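Local coordinates for glycerol uptake operon antiterminator-related protein (Thermotoga maritima, PDB 1VKF) that probably acts as a glycerol-3-phosphate-responsive antiterminator in transcription control, built as a TIM barrel, at residues V134-G137 and A138-P141; R145-G149 and R150-A154; R165-L168 and K169-A173; I174-S178 and R179-K183. One frame throughout, in Å; residues are numbered along the deposited sequence.

Overall arrangement
All four contacts sit in the last part of a TIM barrel and follow one another along the chain. Contact 1 leaves strand 131-135 for helix 140-144, contact 2 returns to strand 151-155, contact 3 ends helix 161-167, and contact 4 runs from strand 173-176 into the final short helix. Contacts 1, 2 and 3 touch one another, their centres about 10 to 11 Å apart; Val134 N to Ile153 O (2.8 Å) is a probable sheet hydrogen bond, as is Ala154 O to Ser175 N (2.9 Å) between contacts 2 and 4. Leu135 of contact 1 has its side chain about 4 Å from bound citrate, and Ser175 and Ser177 of contact 4 hydrogen-bond to citrate, which may mark a pocket of the barrel.

Contact 1 of 4, residues V134-G137 and A138-P141; sequences VLPG and AVAP
Val134, near the end of strand 131-135, leans on Ala140, the first residue of helix 140-144, across a strand-to-helix loop of the TIM barrel. Its CG1 is anti to the backbone N (chi1 176°) and reaches the start of the helix, 3.8 Å from Ala140 CA, while Val134 CB and Ala140 CB stand 4.0 Å apart. Both side chains also rest on Val152 of the next strand, so this small apolar patch lies between sheet and helix. Leu135 turns the other way, and its side chain comes to about 4 Å from a bound citrate, probably a crystallisation additive that may nevertheless mark a pocket at this end of the barrel. A cis peptide bond then leads into Pro136, where the chain bends sharply out of the strand. Pro136 CD packs obliquely against Val139 CG2 at 3.9 Å, and the same methyl lies close to Pro136 O. That carbonyl also receives a weak hydrogen bond from Val139 N, at 3.4 Å. Gly137 starts the 3-10 turn that precedes the helix, and its backbone is tied to Gly156 beyond the neighbouring strand. Its carbonyl O takes the firmer bond of the turn, from Ala140 N at 3.0 Å (152° at the hydrogen), with the donor standing well above the carbonyl plane. Ala140 CB and the ring of Pro141 also lie close to this oxygen: Gly137 O is 3.3 Å from Ala140 CB and 3.4 Å from Pro141 CD.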
# COMPACT_ATOMS: atom_id res chain seq x y z
N VAL A 134 -0.17 -5.27 -5.79
CA VAL A 134 -0.85 -6.43 -6.41
C VAL A 134 -1.16 -7.46 -5.36
O VAL A 134 -0.28 -7.92 -4.63
CB VAL A 134 -0.02 -7.04 -7.51
CG1 VAL A 134 -0.71 -8.29 -8.05
CG2 VAL A 134 0.26 -6.02 -8.61
N LEU A 135 -2.42 -7.89 -5.33
CA LEU A 135 -2.90 -8.92 -4.42
C LEU A 135 -3.57 -10.07 -5.20
O LEU A 135 -4.21 -9.81 -6.23
CB LEU A 135 -3.91 -8.36 -3.44
CG LEU A 135 -3.49 -7.14 -2.59
CD1 LEU A 135 -3.92 -5.86 -3.22
CD2 LEU A 135 -4.11 -7.33 -1.21
N PRO A 136 -3.44 -11.31 -4.73
CA PRO A 136 -2.55 -11.70 -3.61
C PRO A 136 -1.09 -11.74 -4.07
O PRO A 136 -0.75 -11.62 -5.27
CB PRO A 136 -3.03 -13.10 -3.26
CG PRO A 136 -3.50 -13.68 -4.62
CD PRO A 136 -4.08 -12.49 -5.32
N GLY A 137 -0.17 -11.92 -3.13
CA GLY A 137 1.23 -11.77 -3.42
C GLY A 137 1.82 -12.79 -4.41
O GLY A 137 2.71 -12.43 -5.18
N ALA A 138 1.25 -13.99 -4.41
CA ALA A 138 1.73 -15.12 -5.21
C ALA A 138 1.73 -14.78 -6.70
O ALA A 138 2.52 -15.33 -7.45
CB ALA A 138 0.94 -16.38 -4.91
N VAL A 139 0.77 -13.97 -7.14
CA VAL A 139 0.66 -13.60 -8.56
C VAL A 139 1.26 -12.25 -8.88
O VAL A 139 1.28 -11.85 -10.04
CB VAL A 139 -0.79 -13.71 -9.08
CG1 VAL A 139 -1.32 -15.16 -8.84
CG2 VAL A 139 -1.69 -12.71 -8.37
N ALA A 140 1.84 -11.55 -7.88
CA ALA A 140 2.50 -10.27 -8.16
C ALA A 140 3.65 -10.37 -9.18
O ALA A 140 3.75 -9.51 -10.04
CB ALA A 140 2.96 -9.57 -6.89
N PRO A 141 4.51 -11.38 -9.11
CA PRO A 141 5.59 -11.52 -10.10
C PRO A 141 5.10 -11.60 -11.53
O PRO A 141 5.66 -10.94 -12.40
CB PRO A 141 6.28 -12.79 -9.66
CG PRO A 141 6.06 -12.81 -8.16
CD PRO A 141 4.62 -12.37 -8.03

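Contact 2 of 4, residues R145-G149 and R150-A154; sequences RKIPG and RTVIA
Ile147 and Arg150 face each other across a type II beta turn that opens with the first and closes with the second. The polar part is mostly backbone: Arg150 N donates to Ile147 O at 3.1 Å, somewhat bent (155° at the hydrogen), with the donor tilted from the carbonyl plane. Gly149, third in the turn, has a positive phi (89°), a conformation that would bring a beta carbon too close to Pro148 O. At the far end of the arginine, NH1 bonds to Val129 O, which fastens the turn to the loop just before the neighbouring strand 131-135.

The apolar contacts come from two parts of Ile147. Its CB lies 4.1 Å from Arg150 CD, beside the extended aliphatic chain of the arginine, whose CB is also 3.6 Å from Ile147 O. With chi1 at 51°, CG1 sits between the backbone N and the carbonyl carbon, and the branch carries CD1 inward to Val152 CG2 at 3.8 Å, the two side chains crossing at about a right angle. Val152 continues this packing onto Ala140 and Ala144, and Ile147 also touches Ile121. The type II turn here makes the return from helix 140-144 to strand 151-155, part of the beta-alpha-beta repeat of a TIM barrel.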
# COMPACT_ATOMS: atom_id res chain seq x y z
N ARG A 145 5.95 -8.68 -14.42
CA ARG A 145 6.59 -8.94 -15.72
C ARG A 145 5.89 -8.26 -16.88
O ARG A 145 6.52 -8.02 -17.94
CB ARG A 145 6.68 -10.45 -15.98
CG ARG A 145 7.76 -11.15 -15.16
CD ARG A 145 8.02 -12.63 -15.53
NE ARG A 145 7.05 -13.57 -14.93
CZ ARG A 145 7.21 -14.25 -13.78
NH1 ARG A 145 8.31 -14.12 -13.02
NH2 ARG A 145 6.26 -15.07 -13.37
N LYS A 146 4.59 -7.98 -16.72
CA LYS A 146 3.80 -7.32 -17.76
C LYS A 146 3.84 -5.80 -17.71
O LYS A 146 3.39 -5.14 -18.65
CB LYS A 146 2.35 -7.81 -17.70
CG LYS A 146 2.20 -9.34 -17.76
CD LYS A 146 1.92 -9.89 -19.14
CE LYS A 146 1.77 -11.44 -19.14
NZ LYS A 146 0.50 -11.92 -19.73
N ILE A 147 4.35 -5.24 -16.61
CA ILE A 147 4.45 -3.79 -16.44
C ILE A 147 5.87 -3.38 -16.04
O ILE A 147 6.07 -2.72 -15.03
CB ILE A 147 3.39 -3.25 -15.46
CG1 ILE A 147 3.36 -4.03 -14.12
CG2 ILE A 147 2.01 -3.30 -16.13
CD1 ILE A 147 2.36 -3.50 -13.15
N PRO A 148 6.84 -3.75 -16.87
CA PRO A 148 8.24 -3.41 -16.58
C PRO A 148 8.40 -1.89 -16.49
O PRO A 148 7.69 -1.14 -17.17
CB PRO A 148 9.02 -4.00 -17.77
CG PRO A 148 8.00 -4.25 -18.83
CD PRO A 148 6.70 -4.47 -18.16
N GLY A 149 9.27 -1.44 -15.61
CA GLY A 149 9.37 -0.02 -15.32
C GLY A 149 8.45 0.50 -14.21
O GLY A 149 8.63 1.62 -13.74
N ARG A 150 7.44 -0.26 -13.80
CA ARG A 150 6.59 0.22 -12.72
C ARG A 150 6.95 -0.54 -11.47
O ARG A 150 7.41 -1.68 -11.54
CB ARG A 150 5.10 0.10 -13.08
CG ARG A 150 4.80 0.94 -14.36
CD ARG A 150 3.41 0.80 -14.87
NE ARG A 150 3.34 1.27 -16.25
CZ ARG A 150 2.93 2.48 -16.63
NH1 ARG A 150 2.57 3.41 -15.77
NH2 ARG A 150 2.91 2.76 -17.92
N THR A 151 6.78 0.11 -10.33
CA THR A 151 7.04 -0.48 -9.02
C THR A 151 5.86 -1.32 -8.60
O THR A 151 4.75 -0.81 -8.55
CB THR A 151 7.28 0.61 -8.01
OG1 THR A 151 8.39 1.40 -8.41
CG2 THR A 151 7.72 0.04 -6.68
N VAL A 152 6.09 -2.60 -8.32
CA VAL A 152 5.06 -3.47 -7.78
C VAL A 152 5.37 -3.84 -6.32
O VAL A 152 6.48 -4.25 -5.98
CB VAL A 152 4.89 -4.75 -8.64
CG1 VAL A 152 3.87 -5.71 -8.00
CG2 VAL A 152 4.47 -4.37 -10.06
N ILE A 153 4.38 -3.65 -5.46
CA ILE A 153 4.39 -4.15 -4.11
C ILE A 153 3.43 -5.30 -4.06
O ILE A 153 2.26 -5.18 -4.44
CB ILE A 153 3.93 -3.05 -3.15
CG1 ILE A 153 4.85 -1.85 -3.21
CG2 ILE A 153 3.83 -3.62 -1.70
CD1 ILE A 153 4.22 -0.59 -2.70
N ALA A 154 3.91 -6.44 -3.59
CA ALA A 154 3.08 -7.60 -3.42
C ALA A 154 2.41 -7.56 -2.08
O ALA A 154 3.01 -7.17 -1.11
CB ALA A 154 3.90 -8.84 -3.54

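Contact 3 of 4, residues R165-L168 and K169-A173; sequences REIL and KHVSA
Glu166 and His170, four residues apart near the end of helix 161-167, are joined by a side-chain hydrogen bond in which His170 NE2 donates to Glu166 OE2 at 3.1 Å. The ring meets the carboxylate from above its plane, the two planes 54° apart, and the oxygen lies at the ring edge, only a little out of the ring plane. Glu166 gets there by a bend in its chain at chi2 (57°), which folds the carboxylate back toward His170. The Lys169 chain, extended beyond CG, passes slantwise by the other oxygen, with OE1 of Glu166 3.7 Å from Lys169 CD; the ammonium, NZ, stays 4.2 Å from OE1, too far for a salt bridge, though its charge would probably help keep the carboxylate ionised. Lys169 CB in turn covers one face of the imidazole.

This is the last turn of the helix running into the loop before strand 173-176, a helix-to-strand passage of the TIM barrel. Lys169 N bonds to Glu166 O, and Ile167 O is held by two donors: His170 N at 3.0 Å, from above the carbonyl plane, and Val171 N at 3.2 Å, in that plane. Ile167 CG2 and Val171 CG2 press together at 3.5 Å, tighter than usual for methyl groups, and Val171 goes on to touch Ala140 and Ala144 of helix 140-144. The CD2 branch of Leu168 reaches Ala173 CA at 3.7 Å, just where the chain enters the strand.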
# COMPACT_ATOMS: atom_id res chain seq x y z
N ARG A 165 10.80 -14.64 -0.06
CA ARG A 165 12.10 -14.55 -0.73
C ARG A 165 11.97 -14.66 -2.22
O ARG A 165 12.59 -13.91 -3.02
CB ARG A 165 13.09 -15.59 -0.17
CG ARG A 165 13.57 -15.34 1.24
CD ARG A 165 14.80 -16.20 1.70
NE ARG A 165 15.18 -15.90 3.09
CZ ARG A 165 15.82 -14.80 3.48
NH1 ARG A 165 16.18 -13.86 2.60
NH2 ARG A 165 16.10 -14.62 4.76
N GLU A 166 11.12 -15.59 -2.64
CA GLU A 166 10.93 -15.84 -4.04
C GLU A 166 10.20 -14.65 -4.69
O GLU A 166 10.62 -14.15 -5.72
CB GLU A 166 10.14 -17.14 -4.27
CG GLU A 166 9.96 -17.48 -5.75
CD GLU A 166 11.29 -17.60 -6.51
OE1 GLU A 166 12.31 -18.00 -5.91
OE2 GLU A 166 11.33 -17.27 -7.71
N ILE A 167 9.16 -14.14 -4.05
CA ILE A 167 8.40 -12.99 -4.61
C ILE A 167 9.33 -11.78 -4.78
O ILE A 167 9.26 -11.06 -5.79
CB ILE A 167 7.18 -12.67 -3.70
CG1 ILE A 167 6.11 -13.71 -3.90
CG2 ILE A 167 6.67 -11.26 -3.97
CD1 ILE A 167 5.07 -13.65 -2.85
N LEU A 168 10.21 -11.55 -3.80
CA LEU A 168 11.14 -10.41 -3.81
C LEU A 168 12.23 -10.44 -4.90
O LEU A 168 12.89 -9.43 -5.15
CB LEU A 168 11.76 -10.22 -2.42
CG LEU A 168 10.79 -9.62 -1.43
CD1 LEU A 168 11.34 -9.75 0.04
CD2 LEU A 168 10.42 -8.16 -1.75
N LYS A 169 12.36 -11.57 -5.60
CA LYS A 169 13.24 -11.64 -6.77
C LYS A 169 12.65 -10.92 -7.94
O LYS A 169 13.37 -10.56 -8.83
CB LYS A 169 13.54 -13.09 -7.13
CG LYS A 169 14.37 -13.76 -6.06
CD LYS A 169 14.71 -15.17 -6.45
CE LYS A 169 15.74 -15.74 -5.51
NZ LYS A 169 16.38 -16.92 -6.13
N HIS A 170 11.32 -10.71 -7.92
CA HIS A 170 10.58 -10.20 -9.09
C HIS A 170 9.84 -8.89 -8.90
O HIS A 170 9.43 -8.27 -9.90
CB HIS A 170 9.55 -11.23 -9.54
CG HIS A 170 10.09 -12.61 -9.65
ND1 HIS A 170 11.04 -12.96 -10.59
CD2 HIS A 170 9.87 -13.72 -8.90
CE1 HIS A 170 11.36 -14.23 -10.43
NE2 HIS A 170 10.67 -14.71 -9.41
N VAL A 171 9.61 -8.51 -7.64
CA VAL A 171 8.86 -7.29 -7.32
C VAL A 171 9.69 -6.51 -6.29
O VAL A 171 10.58 -7.06 -5.66
CB VAL A 171 7.43 -7.60 -6.80
CG1 VAL A 171 6.67 -8.54 -7.75
CG2 VAL A 171 7.44 -8.18 -5.41
N SER A 172 9.38 -5.24 -6.11
CA SER A 172 10.20 -4.38 -5.27
C SER A 172 10.04 -4.68 -3.81
O SER A 172 11.03 -4.68 -3.07
CB SER A 172 9.86 -2.92 -5.50
OG SER A 172 10.25 -2.56 -6.79
N ALA A 173 8.80 -4.91 -3.40
CA ALA A 173 8.49 -5.02 -1.97
C ALA A 173 7.29 -5.90 -1.69
O ALA A 173 6.53 -6.22 -2.56
CB ALA A 173 8.24 -3.62 -1.44

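Contact 4 of 4, residues I174-S178 and R179-K183; sequences ISTSS and RILWK
The backbone leaves strand 173-176 at Thr176, turns through Ser177 and Ser178, and enters the short, weakly bonded helix 179-182, where Trp182 N bonds back to Ser178 O at 3.0 Å. Ser178 is the N-cap: with OG anti to its own nitrogen (chi1 166°), the hydroxyl oxygen swings over the helix start and accepts from Leu181 N at 3.2 Å. Two residues earlier, Thr176 OG1 accepts from Ser178 N at 3.0 Å, an ST turn that bridges the bend, while Thr176 CG2 packs on Leu181 CB at 4.0 Å, the two side chains crossing at about a right angle. The indole of Trp182 comes back over the loop. Its NE1 points with an almost perfectly straight N-H to Thr176 O at 2.8 Å; the oxygen is in the ring plane, but the nitrogen stands above the plane of the carbonyl. Ser178 O lies over one face of the same ring. Arg179, bent at chi2, sends NH1 to Ser177 O at 3.0 Å, in the carbonyl plane and on a lone pair, and Trp182 CH2 lies over one face of its guanidinium, 3.2 Å above that plane. The loop follows the last barrel strand, and here Ser175 OG and Ser177 OG bond to a citrate, probably from the crystallisation liquor. With NH1 on Ser177 O and NH2 on Ile27 O, the guanidinium reaches carbonyls of two separate loops, so Arg179 probably ties the loop after strand 173-176 to the one at Ile27.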
# COMPACT_ATOMS: atom_id res chain seq x y z
N ILE A 174 7.13 -6.28 -0.43
CA ILE A 174 5.94 -6.96 0.06
C ILE A 174 5.41 -6.26 1.30
O ILE A 174 6.16 -6.01 2.23
CB ILE A 174 6.30 -8.41 0.51
CG1 ILE A 174 6.80 -9.25 -0.66
CG2 ILE A 174 5.12 -9.05 1.20
CD1 ILE A 174 7.43 -10.58 -0.24
N SER A 175 4.12 -5.98 1.32
CA SER A 175 3.43 -5.45 2.45
C SER A 175 2.86 -6.61 3.24
O SER A 175 2.12 -7.43 2.73
CB SER A 175 2.31 -4.49 2.05
OG SER A 175 1.53 -4.17 3.23
N THR A 176 3.19 -6.69 4.53
CA THR A 176 2.71 -7.77 5.41
C THR A 176 2.67 -7.35 6.86
O THR A 176 3.47 -6.49 7.29
CB THR A 176 3.67 -9.00 5.29
OG1 THR A 176 3.31 -10.05 6.21
CG2 THR A 176 5.11 -8.61 5.61
N SER A 177 1.75 -7.94 7.62
CA SER A 177 1.65 -7.68 9.09
C SER A 177 2.43 -8.73 9.90
O SER A 177 2.45 -8.70 11.15
CB SER A 177 0.20 -7.60 9.57
OG SER A 177 -0.44 -8.87 9.51
N SER A 178 3.12 -9.64 9.22
CA SER A 178 3.89 -10.70 9.90
C SER A 178 5.21 -10.20 10.51
O SER A 178 6.13 -9.79 9.82
CB SER A 178 4.15 -11.87 8.94
OG SER A 178 5.15 -12.73 9.46
N ARG A 179 5.26 -10.23 11.84
CA ARG A 179 6.42 -9.78 12.56
C ARG A 179 7.63 -10.64 12.22
O ARG A 179 8.74 -10.16 12.24
CB ARG A 179 6.12 -9.85 14.07
CG ARG A 179 5.55 -8.55 14.61
CD ARG A 179 4.31 -8.05 13.95
NE ARG A 179 3.75 -6.90 14.70
CZ ARG A 179 2.60 -6.30 14.39
NH1 ARG A 179 1.88 -6.69 13.33
NH2 ARG A 179 2.18 -5.26 15.13
N ILE A 180 7.40 -11.91 11.89
CA ILE A 180 8.50 -12.77 11.49
C ILE A 180 9.10 -12.27 10.18
O ILE A 180 10.31 -12.16 10.07
CB ILE A 180 8.00 -14.22 11.31
CG1 ILE A 180 7.69 -14.81 12.69
CG2 ILE A 180 9.01 -15.05 10.55
CD1 ILE A 180 6.67 -15.98 12.65
N LEU A 181 8.26 -11.95 9.21
CA LEU A 181 8.77 -11.43 7.94
C LEU A 181 9.45 -10.07 8.10
O LEU A 181 10.43 -9.76 7.38
CB LEU A 181 7.68 -11.34 6.86
CG LEU A 181 7.05 -12.68 6.46
CD1 LEU A 181 6.00 -12.49 5.38
CD2 LEU A 181 8.15 -13.66 6.02
N TRP A 182 9.01 -9.28 9.06
CA TRP A 182 9.64 -7.96 9.31
C TRP A 182 11.13 -8.10 9.66
O TRP A 182 11.92 -7.19 9.40
CB TRP A 182 8.95 -7.21 10.42
CG TRP A 182 7.53 -6.78 10.15
CD1 TRP A 182 6.79 -6.99 9.03
CD2 TRP A 182 6.68 -6.08 11.07
NE1 TRP A 182 5.53 -6.46 9.19
CE2 TRP A 182 5.43 -5.90 10.43
CE3 TRP A 182 6.86 -5.58 12.38
CZ2 TRP A 182 4.38 -5.23 11.04
CZ3 TRP A 182 5.80 -4.93 12.98
CH2 TRP A 182 4.58 -4.76 12.32
N LYS A 183 11.49 -9.26 10.21
CA LYS A 183 12.84 -9.50 10.70
C LYS A 183 13.74 -10.17 9.68
O LYS A 183 14.92 -10.31 9.93
CB LYS A 183 12.76 -10.38 11.96
CG LYS A 183 12.19 -9.69 13.17
CD LYS A 183 12.15 -10.64 14.36
CE LYS A 183 11.13 -10.22 15.41
NZ LYS A 183 11.39 -8.87 15.99